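Lmo2812 protein (Listeria monocytogenes EGD-e, PDB 5ZQA) is a penicillin-binding protein of the peptidase S11 family that probably trims peptidoglycan as a serine-type D-Ala-D-Ala carboxypeptidase. Local coordinates at residues Leu150-Lys155 / Ala171-Lys176; Ala37-Ser42 / Leu49-Ala54; Gly234-Gly239 / Ile251-Gly256. One frame throughout, in Å; residues are numbered along the deposited sequence.

Contact 1: residues Leu150-Lys155 / Ala171-Lys176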
# COMPACT_ATOMS: atom_id res chain seq x y z
N LEU A 150 9.44 10.97 8.33
CA LEU A 150 8.22 10.55 9.01
C LEU A 150 8.46 9.79 10.29
O LEU A 150 7.54 9.59 11.08
CB LEU A 150 7.38 9.69 8.08
CG LEU A 150 6.72 10.47 6.95
CD1 LEU A 150 5.74 9.56 6.21
CD2 LEU A 150 6.05 11.73 7.49
N GLY A 151 9.69 9.33 10.49
CA GLY A 151 10.06 8.63 11.71
C GLY A 151 10.18 7.12 11.59
O GLY A 151 10.25 6.42 12.61
N MET A 152 10.19 6.59 10.37
CA MET A 152 10.34 5.15 10.19
C MET A 152 11.76 4.71 10.56
O MET A 152 12.69 5.52 10.53
CB MET A 152 10.00 4.73 8.76
CG MET A 152 8.58 5.08 8.34
SD MET A 152 8.22 4.63 6.63
CE MET A 152 8.09 2.86 6.72
N SER A 153 11.92 3.44 10.90
CA SER A 153 13.20 2.96 11.42
C SER A 153 14.19 2.64 10.30
O SER A 153 13.86 2.63 9.11
CB SER A 153 13.00 1.71 12.29
OG SER A 153 12.94 0.55 11.48
N SER A 154 15.42 2.35 10.71
CA SER A 154 16.46 1.99 9.76
C SER A 154 16.25 0.62 9.13
O SER A 154 17.00 0.22 8.24
CB SER A 154 17.83 2.02 10.44
OG SER A 154 17.88 1.04 11.46
N LYS A 155 15.21 -0.11 9.55
CA LYS A 155 14.94 -1.41 8.96
C LYS A 155 14.17 -1.30 7.65
O LYS A 155 14.04 -2.29 6.92
CB LYS A 155 14.18 -2.30 9.93
CG LYS A 155 15.03 -2.73 11.10
CD LYS A 155 14.25 -3.62 12.06
CE LYS A 155 15.13 -4.02 13.23
NZ LYS A 155 14.44 -4.98 14.15
N ALA A 171 12.44 -4.06 -1.78
CA ALA A 171 11.85 -3.19 -0.77
C ALA A 171 11.54 -4.00 0.48
O ALA A 171 10.92 -5.06 0.38
CB ALA A 171 10.58 -2.56 -1.31
N VAL A 172 11.97 -3.51 1.63
CA VAL A 172 11.73 -4.23 2.89
C VAL A 172 11.29 -3.28 3.99
O VAL A 172 11.58 -2.08 3.96
CB VAL A 172 12.99 -5.01 3.38
CG1 VAL A 172 13.37 -6.12 2.38
CG2 VAL A 172 14.15 -4.07 3.64
N SER A 173 10.61 -3.85 4.99
CA SER A 173 10.16 -3.07 6.14
C SER A 173 9.78 -4.04 7.27
O SER A 173 10.08 -5.23 7.19
CB SER A 173 8.99 -2.16 5.75
OG SER A 173 8.71 -1.20 6.76
N THR A 174 9.12 -3.53 8.30
CA THR A 174 8.63 -4.32 9.43
C THR A 174 7.17 -3.97 9.66
O THR A 174 6.72 -2.93 9.18
CB THR A 174 9.39 -4.04 10.72
OG1 THR A 174 9.17 -2.67 11.10
CG2 THR A 174 10.89 -4.26 10.53
N THR A 175 6.42 -4.79 10.40
CA THR A 175 5.04 -4.40 10.67
C THR A 175 4.99 -3.09 11.44
O THR A 175 4.07 -2.29 11.23
CB THR A 175 4.23 -5.44 11.47
OG1 THR A 175 4.70 -5.52 12.82
CG2 THR A 175 4.27 -6.80 10.81
N LYS A 176 5.96 -2.86 12.32
CA LYS A 176 6.00 -1.62 13.08
C LYS A 176 6.17 -0.40 12.15
O LYS A 176 5.45 0.59 12.28
CB LYS A 176 7.12 -1.67 14.12
CG LYS A 176 6.83 -2.60 15.29
CD LYS A 176 7.94 -2.52 16.32
CE LYS A 176 7.54 -3.20 17.62
NZ LYS A 176 6.31 -2.58 18.22
O HOH W 1 10.96 -1.54 12.95

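Contact 2: residues Ala37-Ser42 / Leu49-Ala54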
# COMPACT_ATOMS: atom_id res chain seq x y z
N ALA A 37 4.60 -12.70 9.45
CA ALA A 37 4.66 -11.54 10.34
C ALA A 37 3.32 -10.84 10.29
O ALA A 37 2.73 -10.69 9.22
CB ALA A 37 5.77 -10.58 9.92
N ALA A 38 2.81 -10.45 11.45
CA ALA A 38 1.49 -9.83 11.50
C ALA A 38 1.33 -8.98 12.73
O ALA A 38 1.98 -9.21 13.75
CB ALA A 38 0.42 -10.88 11.45
N ALA A 39 0.44 -8.00 12.65
CA ALA A 39 0.17 -7.14 13.79
C ALA A 39 -1.11 -6.35 13.57
O ALA A 39 -1.58 -6.20 12.43
CB ALA A 39 1.35 -6.18 14.04
N VAL A 40 -1.68 -5.86 14.65
CA VAL A 40 -2.75 -4.88 14.54
C VAL A 40 -2.54 -3.85 15.64
O VAL A 40 -2.14 -4.20 16.76
CB VAL A 40 -4.17 -5.54 14.57
CG1 VAL A 40 -4.41 -6.35 15.88
CG2 VAL A 40 -5.27 -4.50 14.33
N TYR A 41 -2.73 -2.59 15.27
CA TYR A 41 -2.43 -1.45 16.15
C TYR A 41 -3.60 -0.48 16.25
O TYR A 41 -4.34 -0.28 15.29
CB TYR A 41 -1.21 -0.67 15.63
CG TYR A 41 0.06 -1.46 15.45
CD1 TYR A 41 0.32 -2.12 14.26
CD2 TYR A 41 1.01 -1.55 16.47
CE1 TYR A 41 1.48 -2.83 14.07
CE2 TYR A 41 2.17 -2.28 16.30
CZ TYR A 41 2.40 -2.92 15.09
OH TYR A 41 3.56 -3.66 14.92
N SER A 42 -3.73 0.15 17.40
CA SER A 42 -4.64 1.27 17.57
C SER A 42 -4.00 2.58 17.09
O SER A 42 -2.92 2.96 17.56
CB SER A 42 -5.06 1.41 19.03
OG SER A 42 -5.84 2.57 19.20
N LEU A 49 -2.00 -4.21 19.62
CA LEU A 49 -3.02 -5.10 20.17
C LEU A 49 -2.70 -6.57 19.91
O LEU A 49 -3.17 -7.46 20.63
CB LEU A 49 -4.39 -4.74 19.59
CG LEU A 49 -4.68 -3.25 19.80
CD1 LEU A 49 -5.91 -2.78 19.04
CD2 LEU A 49 -4.82 -2.97 21.30
N TYR A 50 -1.91 -6.81 18.88
CA TYR A 50 -1.33 -8.12 18.60
C TYR A 50 -0.08 -7.92 17.78
O TYR A 50 -0.07 -7.09 16.87
CB TYR A 50 -2.31 -9.03 17.84
CG TYR A 50 -1.71 -10.37 17.49
CD1 TYR A 50 -1.71 -11.41 18.41
CD2 TYR A 50 -1.12 -10.59 16.26
CE1 TYR A 50 -1.15 -12.64 18.10
CE2 TYR A 50 -0.56 -11.82 15.93
CZ TYR A 50 -0.58 -12.84 16.86
OH TYR A 50 -0.02 -14.06 16.55
N GLU A 51 0.98 -8.66 18.11
CA GLU A 51 2.21 -8.63 17.33
C GLU A 51 2.82 -10.01 17.20
O GLU A 51 2.93 -10.76 18.17
CB GLU A 51 3.24 -7.67 17.94
CG GLU A 51 3.01 -6.21 17.58
CD GLU A 51 4.11 -5.28 18.10
OE1 GLU A 51 4.62 -5.50 19.22
OE2 GLU A 51 4.46 -4.32 17.39
N GLN A 52 3.24 -10.33 15.98
CA GLN A 52 3.94 -11.57 15.70
C GLN A 52 5.07 -11.26 14.72
O GLN A 52 4.80 -10.86 13.59
CB GLN A 52 2.99 -12.61 15.11
CG GLN A 52 3.65 -13.91 14.70
CD GLN A 52 2.66 -14.87 14.04
OE1 GLN A 52 1.44 -14.68 14.11
NE2 GLN A 52 3.19 -15.91 13.40
N ASN A 53 6.32 -11.42 15.16
CA ASN A 53 7.48 -11.07 14.33
C ASN A 53 7.42 -9.62 13.86
O ASN A 53 7.75 -9.33 12.71
CB ASN A 53 7.59 -12.02 13.13
CG ASN A 53 8.04 -13.41 13.52
OD1 ASN A 53 8.75 -13.58 14.51
ND2 ASN A 53 7.65 -14.40 12.73
N ALA A 54 7.02 -8.73 14.76
CA ALA A 54 6.78 -7.33 14.40
C ALA A 54 8.06 -6.55 14.10
O ALA A 54 8.00 -5.44 13.54
CB ALA A 54 6.01 -6.65 15.51

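Contact 3: residues Gly234-Gly239 / Ile251-Gly256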
# COMPACT_ATOMS: atom_id res chain seq x y z
N GLY A 234 5.33 -13.35 -0.36
CA GLY A 234 4.06 -14.00 -0.11
C GLY A 234 2.90 -13.03 -0.26
O GLY A 234 3.05 -11.93 -0.81
N TYR A 235 1.73 -13.43 0.23
CA TYR A 235 0.54 -12.60 0.10
C TYR A 235 0.42 -11.65 1.28
O TYR A 235 0.39 -12.07 2.43
CB TYR A 235 -0.71 -13.49 -0.03
CG TYR A 235 -0.76 -14.21 -1.36
CD1 TYR A 235 -0.15 -15.45 -1.52
CD2 TYR A 235 -1.39 -13.64 -2.45
CE1 TYR A 235 -0.19 -16.11 -2.74
CE2 TYR A 235 -1.44 -14.29 -3.68
CZ TYR A 235 -0.83 -15.52 -3.81
OH TYR A 235 -0.86 -16.18 -5.03
N CYS A 236 0.35 -10.36 0.97
CA CYS A 236 0.44 -9.31 1.98
C CYS A 236 -0.78 -8.41 1.95
O CYS A 236 -1.38 -8.21 0.90
CB CYS A 236 1.70 -8.47 1.77
SG CYS A 236 3.26 -9.40 1.81
N PHE A 237 -1.13 -7.83 3.09
CA PHE A 237 -2.22 -6.86 3.12
C PHE A 237 -2.11 -5.95 4.32
O PHE A 237 -1.94 -6.41 5.45
CB PHE A 237 -3.59 -7.57 3.14
CG PHE A 237 -4.77 -6.62 3.09
CD1 PHE A 237 -4.95 -5.78 2.00
CD2 PHE A 237 -5.70 -6.57 4.12
CE1 PHE A 237 -6.04 -4.91 1.93
CE2 PHE A 237 -6.78 -5.69 4.06
CZ PHE A 237 -6.95 -4.87 2.98
N ILE A 238 -2.22 -4.64 4.08
CA ILE A 238 -2.41 -3.66 5.14
C ILE A 238 -3.88 -3.28 5.13
O ILE A 238 -4.39 -2.79 4.13
CB ILE A 238 -1.52 -2.41 4.95
CG1 ILE A 238 -0.05 -2.80 5.08
CG2 ILE A 238 -1.85 -1.35 6.02
CD1 ILE A 238 0.93 -1.68 4.77
N GLY A 239 -4.56 -3.57 6.24
CA GLY A 239 -5.96 -3.23 6.38
C GLY A 239 -6.16 -2.06 7.32
O GLY A 239 -5.34 -1.82 8.19
N ILE A 251 -1.57 -5.37 9.79
CA ILE A 251 -0.52 -5.71 8.84
C ILE A 251 -0.38 -7.22 8.74
O ILE A 251 -0.22 -7.89 9.76
CB ILE A 251 0.85 -5.15 9.27
CG1 ILE A 251 0.75 -3.69 9.74
CG2 ILE A 251 1.86 -5.33 8.14
CD1 ILE A 251 0.45 -2.76 8.67
N VAL A 252 -0.43 -7.75 7.51
CA VAL A 252 -0.22 -9.16 7.22
C VAL A 252 0.87 -9.29 6.16
O VAL A 252 0.74 -8.73 5.08
CB VAL A 252 -1.52 -9.83 6.71
CG1 VAL A 252 -1.22 -11.17 6.02
CG2 VAL A 252 -2.49 -10.01 7.87
N LEU A 253 1.95 -10.00 6.49
CA LEU A 253 3.06 -10.22 5.57
C LEU A 253 3.32 -11.71 5.39
O LEU A 253 3.40 -12.45 6.37
CB LEU A 253 4.33 -9.53 6.07
CG LEU A 253 4.19 -8.03 6.33
CD1 LEU A 253 5.41 -7.50 7.08
CD2 LEU A 253 4.01 -7.29 5.01
N ASP A 254 3.45 -12.13 4.14
CA ASP A 254 3.82 -13.51 3.76
C ASP A 254 2.80 -14.54 4.23
O ASP A 254 3.16 -15.55 4.85
CB ASP A 254 5.22 -13.86 4.31
CG ASP A 254 5.81 -15.10 3.65
OD1 ASP A 254 5.42 -15.43 2.51
OD2 ASP A 254 6.68 -15.75 4.28
N ALA A 255 1.53 -14.30 3.94
CA ALA A 255 0.53 -15.37 4.06
C ALA A 255 0.64 -16.29 2.83
O ALA A 255 1.21 -15.91 1.81
CB ALA A 255 -0.87 -14.80 4.21
N GLY A 256 0.08 -17.49 2.93
CA GLY A 256 0.34 -18.50 1.91
C GLY A 256 -0.49 -18.45 0.64
O GLY A 256 -0.07 -18.98 -0.40

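Contact 1: residues Leu150-Lys155 / Ala171-Lys176
K155 and T174 carry the apolar part of this meeting between a loop and a strand-to-helix junction. The aliphatic shaft of K155 crosses the T174 side chain at about a right angle, with CD of K155 3.7 Å from CG2 of T174 and CB of K155 resting on the same methyl. Beyond CG the lysine chain is fully extended, which carries its amino group past the threonine to the backbone O of D55. At the start of strand 172-173 CG2 of V172 packs 3.7 Å from the carbonyl O of K155. Inside the fold M152 makes a lighter touch: its chain bends at the thioether (chi3 73°) and brings CE to 4.1 Å from OG of S173.

No direct hydrogen bond joins 150-155 to 171-176; the polar link runs through a water. This water donates to OG of S153 at 3.2 Å and lies 2.8 Å from OG1 of T174. Both hydroxyls have further work. OG of S153 accepts the backbone N-H of K155 over 3.1 Å (161° at the hydrogen), an ST turn, and is hydrogen-bonded to D177. T174 is the N-cap of helix 175-188: chi1 of 64° sets OG1 between its own backbone N and carbonyl carbon, where it meets the N of D177. OG of S173 is paired with T156.

G151 closes helix 139-150 in a Schellman motif, its positive phi turning the chain into the loop. M152 then packs on D177 and L181 of helix 175-188, while S173 leans on L178 of that helix. The short strand 172-173 pairs with strand 58-59, and T175, at the helix start, lies against strands 37-42 and 246-255 of the large sheet.

Contact 2: residues Ala37-Ser42 / Leu49-Ala54
V40 faces both L49 and Y50, a classic beta bulge in the antiparallel hairpin of strands 37-42 and 48-52, which forms one margin of the five-stranded sheet. The carbonyl O of V40 takes the N-H of L49 at 2.9 Å and a weaker bond from the N of Y50 at 3.4 Å. Further along, A38 and Q52 form a hydrogen-bonded pair, with N of Q52 2.8 Å from O of A38. Between these pairs A39 and E51 are a non-hydrogen-bonded pair, where CA of A39 comes to 3.1 Å from O of Y50 in a CA-H...O contact.

The tight part of the hairpin carries V40 and Y50. With CG1 set between its backbone N and carbonyl carbon (chi1 58°), V40 lays this methyl 3.9 Å from CB of Y50; L268 of helix 258-272 packs on both residues. OE1 of Q52 lies in the plane of the Y50 ring at its edge, bonded to the phenol OH, which sits above the amide plane.

The loose part is the hairpin's far end, where exposed N53 has CB 4.0 Å from CB of A37 and ND2 bonded to O of N36, with E51 and Q52 partly exposed beside it. The side with Y41 and E51 is more polar: F179 stacks on the Y41 ring, and K176 pairs with the E51 carboxylate. Ring and carboxylate planes stand at 90°; OH of Y41 donates to OE2 of E51 at 2.7 Å, and OE2 receives it on its anti lone pair, the one pointing away from OE1.

Contact 3: residues Gly234-Gly239 / Ile251-Gly256
Y235 turns the edge of its ring to A255, whose carbonyl O lies in the ring plane, 3.6 Å from CD1; the ring also stacks with F229 of the neighbouring strand 222-230. The backbone N of G239 sits over one face of the F237 ring, toward its rim, and F262 of helix 258-272 meets F237 edge-to-face. With CG of F237 anti to its backbone N (chi1 -176°), the ring leans away from segment 251-256.

Two pairs of backbone hydrogen bonds join the antiparallel strands, Y235 with A255 and F237 with V252. N of F237 lies 2.9 Å from O of V252, and likewise O of Y235 accepts from N of A255 at 2.9 Å. Between these pairs the register slips by one residue, a beta bulge. There the N-H of D254 points almost straight (167°) at SG of C236, a hydrogen bond to sulfur of 3.6 Å. The same sulfur packs 3.9 Å from CD2 of L253.

I238 and I251 lie side by side and point the same way, toward helix 175-188, with CD1 of I251 3.6 Å from CG1 of I238. At the opposite end OD1 of D254 approaches CA of G234 to 3.3 Å. OD2 of D254 is hydrogen-bonded to N36, and a magnesium ion lies about 4 Å from the D254 side chain.

C236 and I238 bond through their backbones to strand 222-230, the strand of K226, a predicted substrate-binding residue in a K(T/S)G-type motif. This bulged hairpin thus flanks, within the sheet, the strand that probably borders the active site, as in penicillin-binding serine enzymes.

How the contacts relate
Contacts 2, 1 and 3 follow one another along the chain without interleaving. Contacts 2 and 3 are hairpins of the same five-stranded antiparallel sheet, their centres about 12 Å apart, and strands 37-42 and 246-255 join them edge to edge through A39 O with I251 N and A37 O with L253 N. Contact 1, about 14 Å and 16 Å from their centres, lies at the start of helix 175-188. T175 ties it to both: its hydroxyl probably bonds to Y41 OH, while its methyl packs on I251 and L253. K176 adds a salt bridge to E51. Together they fasten the helix start to the sheet that carries the predicted substrate-binding K226.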